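PDB 5ZFQ: twitching motility pilus retraction protein from Geobacter sulfurreducens PCA, which probably uses ATP hydrolysis as a hexameric motor to retract the type IV pilus. Local coordinates for residues S42-T47 with G120-I125; R232-I237 with V267-P272; A239-A244 with A280-V285. One frame throughout, in Å; residues are numbered along the deposited sequence.

Overall arrangement
Contact 1 lies in the N-terminal antiparallel sheet. Contacts 2 and 3 lie in the ATPase part of the chain, on the other side of its centre. The centre of contact 1 is about 37 Å from that of contact 2 and about 39 Å from that of contact 3. Contacts 2 and 3 have centres about 12 Å apart and share helix 234-245. They touch where V267 CG2 packs on L282 CD1 at 4.1 Å. R123 of contact 1 lies near, but does not touch, the probable Walker A loop (G156, G161, K162, S163). Contacts 1 and 2 both reach the second subunit, while contact 3 reaches the third, so all three border on the hexamer's interfaces.

Contact 1 of 3, residues S42-T47 with G120-I125; sequences SDLHIT and GVFRVI
H45 and V121 lie side by side and point the same way. V121 CG1 stands over one face of the imidazole, 4.2 Å from the ring centroid and 27° off its normal, a CH-pi contact. V121 CG2 meets the ring at ND1, 3.4 Å away. H45 CG is anti to the carbonyl carbon (chi1 -72°), which brings the ring back alongside the valine. H45 NE2 bonds to D222 OD2 of the second subunit, and the H45 ring makes an edge-to-face contact with H180 of that subunit. With an alanine in place of H45, D222 of the second subunit would probably lose this partner and the V121 methyls their cover. D43 and R123 lie on the same face of the sheet as this pair. Their carboxylate and guanidinium planes are nearly coplanar, but D43 OD1 is 5.0 Å from R123 NE, so the charged atoms do not meet. OD1 instead lies by the arginine's aliphatic CG. R123 bends at chi3 and its tip leads away, with a weak, long ion pair to E189.

The two strands are the central, antiparallel neighbours of the N-terminal sheet, in a domain usually described as PAS-like in PilT proteins. L44 with F122 and I46 with G120 are hydrogen-bonded pairs; L44 N gives a bond of 2.6 Å to F122 O, and I46 N one of 2.8 Å to G120 O. V124 N closes the row on S42 O.

On the other face, I46 CG1 comes to the edge of the F122 ring, 3.9 Å from CE2. The ring leans over G120, which has no side chain in its way. L44 CB packs on F122 CB at 4.1 Å. Helix 29-38 covers this apolar face, with L33 and L36 on L44 and M29 on F122.

Contact 2 of 3, residues R232-I237 with V267-P272; sequences RDLETI and VDVFPP
T236 OG1 donates to D233 OD2 over 2.9 Å, at the start of the helix whose L234 and I237 pack on V269 and F270. The bond uses the anti lone pair of OD2. D233 holds the N-cap position, but its side chain makes no capping bond to the backbone there.

Across the contact, L234 meets the F270 ring face on. Its CD2 methyl sits over the centre of the ring, 3.5 Å from the centroid and 12° off the normal, a CH-pi contact. L234 CG is anti to the carbonyl carbon (chi1 -70°). With chi2 at 172° CD1 runs on extended toward P271, and CD2, the bent branch, is turned onto the phenyl face. The same CD2 methyl touches V269 CG2 at 3.5 Å. The other branch, CD1, reaches P271 CD at 4.3 Å.

I237 comes from a different direction. Its CG2 lies at the edge of the F270 ring, in the ring plane, 3.8 Å from CE2. Its CD1 reaches V269 CG2 at 3.9 Å, so that one valine methyl meets both the leucine and the isoleucine.

The second segment runs from the last part of helix 259-268 into the loop that leads to helix 275-285. F270 N bonds back to V267 O at 3.1 Å, and F270 O accepts from Q275 NE2 at the head of the next helix. V269 also packs on Y273 of the second subunit.

No hydrogen bond joins the two segments. Apolar packing and one CH-pi contact hold them, while the polar bonds named here shape each side separately.

Contact 3 of 3, residues A239-A244 with A280-V285; sequences AALTLA and AQLSFV
Two helices, 234-245 and 275-285, pack beside the ATPase sheet through segments 239-244 and 280-285. The segment axes approach to 10.2 Å, and their N-to-C directions differ by 45°.

The backbones are closest at A244 and V285, with CA atoms 5.8 Å apart. The small A244 side chain allows this approach: its CB touches V285 CB at 3.7 Å. V285 CG1 lies against the carbonyl group of A244. V285 CG2 stands between its own backbone N and carbonyl carbon, and from there it reaches A244 CB at 3.8 Å. It also meets L241 CD2, at 4.0 Å. The L241 and V285 side chains cross at about a right angle, and CD2 is the leucine methyl that touches. L241 CD2 also looks toward L282 CD2, a looser contact at 4.4 Å.

The amide end of Q281 comes up to L241, with NE2 4.0 Å from L241 CB. That amide is not left to the leucine, because NE2 bonds to E245 OE1 just past the first segment. This is a polar link between the two helices at the margin of the apolar patch. On the far side of the second helix, A280 O accepts from both S283 OG and F284 N, which reach it from the same face of its plane.

T242 points away from this patch and bonds through OG1 to H255 NE2 of the third subunit. A244 and V285 both touch L151 of the strand 150-155, so the pair is layered on the sheet, as in the alpha/beta RecA-like fold of secretion ATPases.

Contact 1 of 3, residues S42-T47 with G120-I125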
loop_
_atom_site.group_PDB
_atom_site.type_symbol
_atom_site.label_atom_id
_atom_site.label_comp_id
_atom_site.label_asym_id
_atom_site.label_seq_id
_atom_site.Cartn_x
_atom_site.Cartn_y
_atom_site.Cartn_z
ATOM N N SER A 42 -25.820 36.657 11.113
ATOM C CA SER A 42 -24.634 36.053 10.496
ATOM C C SER A 42 -24.979 34.693 9.898
ATOM O O SER A 42 -24.482 34.333 8.836
ATOM C CB SER A 42 -23.480 35.909 11.509
ATOM O OG SER A 42 -23.823 35.074 12.605
ATOM N N ASP A 43 -25.852 33.950 10.574
ATOM C CA ASP A 43 -26.126 32.566 10.192
ATOM C C ASP A 43 -27.619 32.279 10.065
ATOM O O ASP A 43 -28.412 32.669 10.915
ATOM C CB ASP A 43 -25.495 31.615 11.207
ATOM C CG ASP A 43 -24.039 31.906 11.425
ATOM O OD1 ASP A 43 -23.227 31.387 10.642
ATOM O OD2 ASP A 43 -23.702 32.673 12.369
ATOM N N LEU A 44 -27.994 31.602 8.989
ATOM C CA LEU A 44 -29.379 31.196 8.781
ATOM C C LEU A 44 -29.483 29.667 8.806
ATOM O O LEU A 44 -28.742 28.962 8.096
ATOM C CB LEU A 44 -29.914 31.756 7.455
ATOM C CG LEU A 44 -31.260 31.181 6.993
ATOM C CD1 LEU A 44 -32.417 31.640 7.924
ATOM C CD2 LEU A 44 -31.528 31.529 5.519
ATOM N N HIS A 45 -30.378 29.144 9.639
ATOM C CA HIS A 45 -30.502 27.693 9.735
ATOM C C HIS A 45 -31.816 27.218 9.169
ATOM O O HIS A 45 -32.879 27.725 9.525
ATOM C CB HIS A 45 -30.352 27.227 11.173
ATOM C CG HIS A 45 -28.954 27.317 11.679
ATOM N ND1 HIS A 45 -28.085 26.249 11.644
ATOM C CD2 HIS A 45 -28.257 28.356 12.198
ATOM C CE1 HIS A 45 -26.914 26.624 12.134
ATOM N NE2 HIS A 45 -26.993 27.897 12.477
ATOM N N ILE A 46 -31.715 26.240 8.272
ATOM C CA ILE A 46 -32.876 25.646 7.617
ATOM C C ILE A 46 -32.920 24.153 7.936
ATOM O O ILE A 46 -32.216 23.344 7.318
ATOM C CB ILE A 46 -32.853 25.841 6.065
ATOM C CG1 ILE A 46 -32.663 27.319 5.713
ATOM C CG2 ILE A 46 -34.106 25.250 5.439
ATOM C CD1 ILE A 46 -33.791 28.217 6.244
ATOM N N THR A 47 -33.757 23.790 8.898
ATOM C CA THR A 47 -33.847 22.406 9.278
ATOM C C THR A 47 -35.284 22.121 9.660
ATOM O O THR A 47 -36.026 23.049 9.995
ATOM C CB THR A 47 -32.879 22.096 10.426
ATOM O OG1 THR A 47 -32.677 20.684 10.506
ATOM C CG2 THR A 47 -33.419 22.616 11.750
ATOM N N GLY A 120 -29.869 23.040 5.951
ATOM C CA GLY A 120 -29.004 24.059 5.407
ATOM C C GLY A 120 -28.483 25.013 6.456
ATOM O O GLY A 120 -29.174 25.379 7.430
ATOM N N VAL A 121 -27.233 25.410 6.273
ATOM C CA VAL A 121 -26.718 26.523 7.044
ATOM C C VAL A 121 -26.166 27.560 6.071
ATOM O O VAL A 121 -25.355 27.244 5.173
ATOM C CB VAL A 121 -25.639 26.094 8.060
ATOM C CG1 VAL A 121 -25.091 27.322 8.783
ATOM C CG2 VAL A 121 -26.232 25.101 9.054
ATOM N N PHE A 122 -26.630 28.796 6.245
ATOM C CA PHE A 122 -26.216 29.865 5.361
ATOM C C PHE A 122 -25.580 30.993 6.136
ATOM O O PHE A 122 -26.060 31.407 7.191
ATOM C CB PHE A 122 -27.407 30.313 4.521
ATOM C CG PHE A 122 -27.976 29.188 3.717
ATOM C CD1 PHE A 122 -27.473 28.899 2.463
ATOM C CD2 PHE A 122 -28.954 28.366 4.249
ATOM C CE1 PHE A 122 -27.966 27.814 1.739
ATOM C CE2 PHE A 122 -29.458 27.285 3.535
ATOM C CZ PHE A 122 -28.969 27.009 2.277
ATOM N N ARG A 123 -24.452 31.455 5.608
ATOM C CA ARG A 123 -23.601 32.397 6.322
ATOM C C ARG A 123 -23.295 33.594 5.445
ATOM O O ARG A 123 -22.887 33.442 4.303
ATOM C CB ARG A 123 -22.302 31.702 6.770
ATOM C CG ARG A 123 -22.525 30.451 7.617
ATOM C CD ARG A 123 -21.225 29.850 8.116
ATOM N NE ARG A 123 -20.516 29.124 7.065
ATOM C CZ ARG A 123 -19.185 29.084 6.920
ATOM N NH1 ARG A 123 -18.395 29.752 7.749
ATOM N NH2 ARG A 123 -18.638 28.372 5.932
ATOM N N VAL A 124 -23.501 34.785 5.983
ATOM C CA VAL A 124 -23.137 36.016 5.297
ATOM C C VAL A 124 -21.630 36.169 5.062
ATOM O O VAL A 124 -20.822 36.060 5.992
ATOM C CB VAL A 124 -23.624 37.245 6.085
ATOM C CG1 VAL A 124 -23.113 38.547 5.441
ATOM C CG2 VAL A 124 -25.144 37.234 6.161
ATOM N N ILE A 125 -21.262 36.412 3.809
ATOM C CA ILE A 125 -19.916 36.875 3.497
ATOM C C ILE A 125 -19.935 38.390 3.443
ATOM O O ILE A 125 -20.558 38.980 2.559
ATOM C CB ILE A 125 -19.390 36.331 2.157
ATOM C CG1 ILE A 125 -19.282 34.812 2.192
ATOM C CG2 ILE A 125 -18.034 36.916 1.846
ATOM C CD1 ILE A 125 -18.942 34.236 0.856
#

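Contact 2 of 3, residues R232-I237 with V267-P272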
loop_
_atom_site.group_PDB
_atom_site.type_symbol
_atom_site.label_atom_id
_atom_site.label_comp_id
_atom_site.label_asym_id
_atom_site.label_seq_id
_atom_site.Cartn_x
_atom_site.Cartn_y
_atom_site.Cartn_z
ATOM N N ARG A 232 -0.565 20.887 4.678
ATOM C CA ARG A 232 -0.906 19.484 4.905
ATOM C C ARG A 232 0.293 18.553 4.703
ATOM O O ARG A 232 0.703 17.826 5.605
ATOM C CB ARG A 232 -2.031 19.065 3.943
ATOM C CG ARG A 232 -3.430 19.590 4.273
ATOM C CD ARG A 232 -4.429 19.160 3.182
ATOM N NE ARG A 232 -5.848 19.521 3.381
ATOM C CZ ARG A 232 -6.340 20.651 3.908
ATOM N NH1 ARG A 232 -5.557 21.657 4.294
ATOM N NH2 ARG A 232 -7.658 20.794 4.010
ATOM N N ASP A 233 0.850 18.611 3.499
ATOM C CA ASP A 233 1.733 17.585 2.965
ATOM C C ASP A 233 3.186 18.005 2.970
ATOM O O ASP A 233 3.509 19.144 3.293
ATOM C CB ASP A 233 1.334 17.289 1.529
ATOM C CG ASP A 233 -0.152 17.326 1.335
ATOM O OD1 ASP A 233 -0.843 16.350 1.711
ATOM O OD2 ASP A 233 -0.631 18.363 0.826
ATOM N N LEU A 234 4.064 17.092 2.568
ATOM C CA LEU A 234 5.443 17.463 2.257
ATOM C C LEU A 234 5.455 18.293 0.976
ATOM O O LEU A 234 6.273 19.210 0.810
ATOM C CB LEU A 234 6.334 16.226 2.101
ATOM C CG LEU A 234 6.635 15.421 3.369
ATOM C CD1 LEU A 234 7.361 14.128 3.041
ATOM C CD2 LEU A 234 7.453 16.253 4.330
ATOM N N GLU A 235 4.522 17.966 0.086
ATOM C CA GLU A 235 4.424 18.602 -1.220
ATOM C C GLU A 235 4.023 20.077 -1.127
ATOM O O GLU A 235 4.625 20.934 -1.789
ATOM C CB GLU A 235 3.428 17.840 -2.092
ATOM C CG GLU A 235 3.355 18.368 -3.516
ATOM C CD GLU A 235 2.731 17.376 -4.489
ATOM O OE1 GLU A 235 2.707 16.153 -4.177
ATOM O OE2 GLU A 235 2.286 17.823 -5.576
ATOM N N THR A 236 3.005 20.366 -0.313
ATOM C CA THR A 236 2.528 21.733 -0.122
ATOM C C THR A 236 3.599 22.612 0.547
ATOM O O THR A 236 3.829 23.749 0.126
ATOM C CB THR A 236 1.217 21.755 0.714
ATOM O OG1 THR A 236 0.182 21.041 0.017
ATOM C CG2 THR A 236 0.750 23.182 0.982
ATOM N N ILE A 237 4.252 22.088 1.579
ATOM C CA ILE A 237 5.336 22.808 2.239
ATOM C C ILE A 237 6.462 23.165 1.253
ATOM O O ILE A 237 7.005 24.288 1.262
ATOM C CB ILE A 237 5.912 21.985 3.404
ATOM C CG1 ILE A 237 4.869 21.798 4.491
ATOM C CG2 ILE A 237 7.126 22.647 4.022
ATOM C CD1 ILE A 237 5.403 20.989 5.649
ATOM N N VAL A 267 9.771 20.913 9.889
ATOM C CA VAL A 267 10.971 20.112 9.688
ATOM C C VAL A 267 10.681 18.627 9.829
ATOM O O VAL A 267 11.066 17.822 8.984
ATOM C CB VAL A 267 12.084 20.494 10.707
ATOM C CG1 VAL A 267 13.319 19.648 10.487
ATOM C CG2 VAL A 267 12.413 21.982 10.631
ATOM N N ASP A 268 10.000 18.285 10.918
ATOM C CA ASP A 268 9.899 16.912 11.366
ATOM C C ASP A 268 9.142 15.981 10.420
ATOM O O ASP A 268 9.294 14.769 10.513
ATOM C CB ASP A 268 9.262 16.879 12.764
ATOM C CG ASP A 268 10.184 17.453 13.852
ATOM O OD1 ASP A 268 11.405 17.617 13.584
ATOM O OD2 ASP A 268 9.693 17.722 14.981
ATOM N N VAL A 269 8.349 16.528 9.505
ATOM C CA VAL A 269 7.550 15.692 8.599
ATOM C C VAL A 269 8.387 15.164 7.445
ATOM O O VAL A 269 7.988 14.223 6.756
ATOM C CB VAL A 269 6.337 16.464 8.018
ATOM C CG1 VAL A 269 5.271 16.702 9.097
ATOM C CG2 VAL A 269 6.793 17.775 7.399
ATOM N N PHE A 270 9.541 15.799 7.247
ATOM C CA PHE A 270 10.515 15.444 6.217
ATOM C C PHE A 270 11.462 14.334 6.652
ATOM O O PHE A 270 11.774 14.204 7.847
ATOM C CB PHE A 270 11.368 16.657 5.838
ATOM C CG PHE A 270 10.673 17.640 4.965
ATOM C CD1 PHE A 270 10.617 17.446 3.585
ATOM C CD2 PHE A 270 10.086 18.778 5.513
ATOM C CE1 PHE A 270 9.971 18.363 2.761
ATOM C CE2 PHE A 270 9.440 19.698 4.703
ATOM C CZ PHE A 270 9.383 19.489 3.320
ATOM N N PRO A 271 11.946 13.547 5.674
ATOM C CA PRO A 271 13.004 12.556 5.894
ATOM C C PRO A 271 14.230 13.180 6.562
ATOM O O PRO A 271 14.631 14.284 6.180
ATOM C CB PRO A 271 13.329 12.079 4.478
ATOM C CG PRO A 271 12.016 12.204 3.754
ATOM C CD PRO A 271 11.396 13.471 4.308
ATOM N N PRO A 272 14.801 12.496 7.565
ATOM C CA PRO A 272 15.992 12.956 8.291
ATOM C C PRO A 272 17.075 13.581 7.408
ATOM O O PRO A 272 17.703 14.550 7.835
ATOM C CB PRO A 272 16.501 11.669 8.950
ATOM C CG PRO A 272 15.247 10.922 9.259
ATOM C CD PRO A 272 14.267 11.245 8.136
#

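Contact 3 of 3, residues A239-A244 with A280-V285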
loop_
_atom_site.group_PDB
_atom_site.type_symbol
_atom_site.label_atom_id
_atom_site.label_comp_id
_atom_site.label_asym_id
_atom_site.label_seq_id
_atom_site.Cartn_x
_atom_site.Cartn_y
_atom_site.Cartn_z
ATOM N N ALA A 239 6.185 23.529 -1.897
ATOM C CA ALA A 239 5.734 24.529 -2.846
ATOM C C ALA A 239 5.823 25.915 -2.211
ATOM O O ALA A 239 6.347 26.840 -2.818
ATOM C CB ALA A 239 4.317 24.228 -3.318
ATOM N N ALA A 240 5.316 26.043 -0.985
ATOM C CA ALA A 240 5.423 27.278 -0.209
ATOM C C ALA A 240 6.869 27.745 -0.079
ATOM O O ALA A 240 7.158 28.911 -0.307
ATOM C CB ALA A 240 4.808 27.095 1.192
ATOM N N LEU A 241 7.768 26.835 0.301
ATOM C CA LEU A 241 9.181 27.170 0.446
ATOM C C LEU A 241 9.764 27.671 -0.872
ATOM O O LEU A 241 10.585 28.592 -0.903
ATOM C CB LEU A 241 9.968 25.966 0.950
ATOM C CG LEU A 241 9.654 25.641 2.408
ATOM C CD1 LEU A 241 10.204 24.277 2.830
ATOM C CD2 LEU A 241 10.172 26.773 3.321
ATOM N N THR A 242 9.302 27.058 -1.954
ATOM C CA THR A 242 9.772 27.378 -3.280
ATOM C C THR A 242 9.345 28.791 -3.661
ATOM O O THR A 242 10.160 29.592 -4.130
ATOM C CB THR A 242 9.248 26.348 -4.283
ATOM O OG1 THR A 242 9.849 25.086 -3.978
ATOM C CG2 THR A 242 9.544 26.744 -5.734
ATOM N N LEU A 243 8.075 29.099 -3.434
ATOM C CA LEU A 243 7.564 30.432 -3.693
ATOM C C LEU A 243 8.373 31.462 -2.886
ATOM O O LEU A 243 8.835 32.479 -3.430
ATOM C CB LEU A 243 6.064 30.492 -3.367
ATOM C CG LEU A 243 5.132 29.830 -4.399
ATOM C CD1 LEU A 243 3.832 29.393 -3.791
ATOM C CD2 LEU A 243 4.840 30.779 -5.527
ATOM N N ALA A 244 8.587 31.152 -1.609
ATOM C CA ALA A 244 9.247 32.059 -0.679
ATOM C C ALA A 244 10.721 32.271 -1.020
ATOM O O ALA A 244 11.237 33.373 -0.853
ATOM C CB ALA A 244 9.102 31.541 0.757
ATOM N N ALA A 280 17.630 25.162 6.694
ATOM C CA ALA A 280 18.423 26.191 6.021
ATOM C C ALA A 280 17.509 27.085 5.209
ATOM O O ALA A 280 17.652 28.301 5.218
ATOM C CB ALA A 280 19.495 25.560 5.134
ATOM N N GLN A 281 16.557 26.462 4.524
ATOM C CA GLN A 281 15.523 27.176 3.793
ATOM C C GLN A 281 14.676 28.059 4.699
ATOM O O GLN A 281 14.451 29.250 4.406
ATOM C CB GLN A 281 14.616 26.190 3.069
ATOM C CG GLN A 281 15.043 25.889 1.655
ATOM C CD GLN A 281 14.290 24.717 1.087
ATOM O OE1 GLN A 281 14.261 23.636 1.689
ATOM N NE2 GLN A 281 13.652 24.920 -0.061
ATOM N N LEU A 282 14.189 27.478 5.793
ATOM C CA LEU A 282 13.337 28.216 6.705
ATOM C C LEU A 282 14.067 29.419 7.260
ATOM O O LEU A 282 13.480 30.493 7.411
ATOM C CB LEU A 282 12.874 27.334 7.854
ATOM C CG LEU A 282 11.576 26.561 7.700
ATOM C CD1 LEU A 282 11.435 25.618 8.896
ATOM C CD2 LEU A 282 10.405 27.518 7.610
ATOM N N SER A 283 15.355 29.233 7.562
ATOM C CA SER A 283 16.126 30.292 8.200
ATOM C C SER A 283 16.226 31.468 7.243
ATOM O O SER A 283 16.249 32.625 7.666
ATOM C CB SER A 283 17.528 29.807 8.633
ATOM O OG SER A 283 18.299 29.303 7.554
ATOM N N PHE A 284 16.249 31.153 5.953
ATOM C CA PHE A 284 16.396 32.155 4.907
ATOM C C PHE A 284 15.080 32.902 4.601
ATOM O O PHE A 284 15.073 34.137 4.506
ATOM C CB PHE A 284 16.959 31.484 3.637
ATOM C CG PHE A 284 16.981 32.377 2.428
ATOM C CD1 PHE A 284 17.323 33.731 2.533
ATOM C CD2 PHE A 284 16.681 31.864 1.173
ATOM C CE1 PHE A 284 17.346 34.564 1.411
ATOM C CE2 PHE A 284 16.705 32.688 0.046
ATOM C CZ PHE A 284 17.039 34.044 0.175
ATOM N N VAL A 285 13.978 32.160 4.464
ATOM C CA VAL A 285 12.762 32.726 3.875
ATOM C C VAL A 285 11.681 33.127 4.897
ATOM O O VAL A 285 10.814 33.960 4.582
ATOM C CB VAL A 285 12.114 31.746 2.836
ATOM C CG1 VAL A 285 13.117 31.299 1.789
ATOM C CG2 VAL A 285 11.480 30.560 3.527
#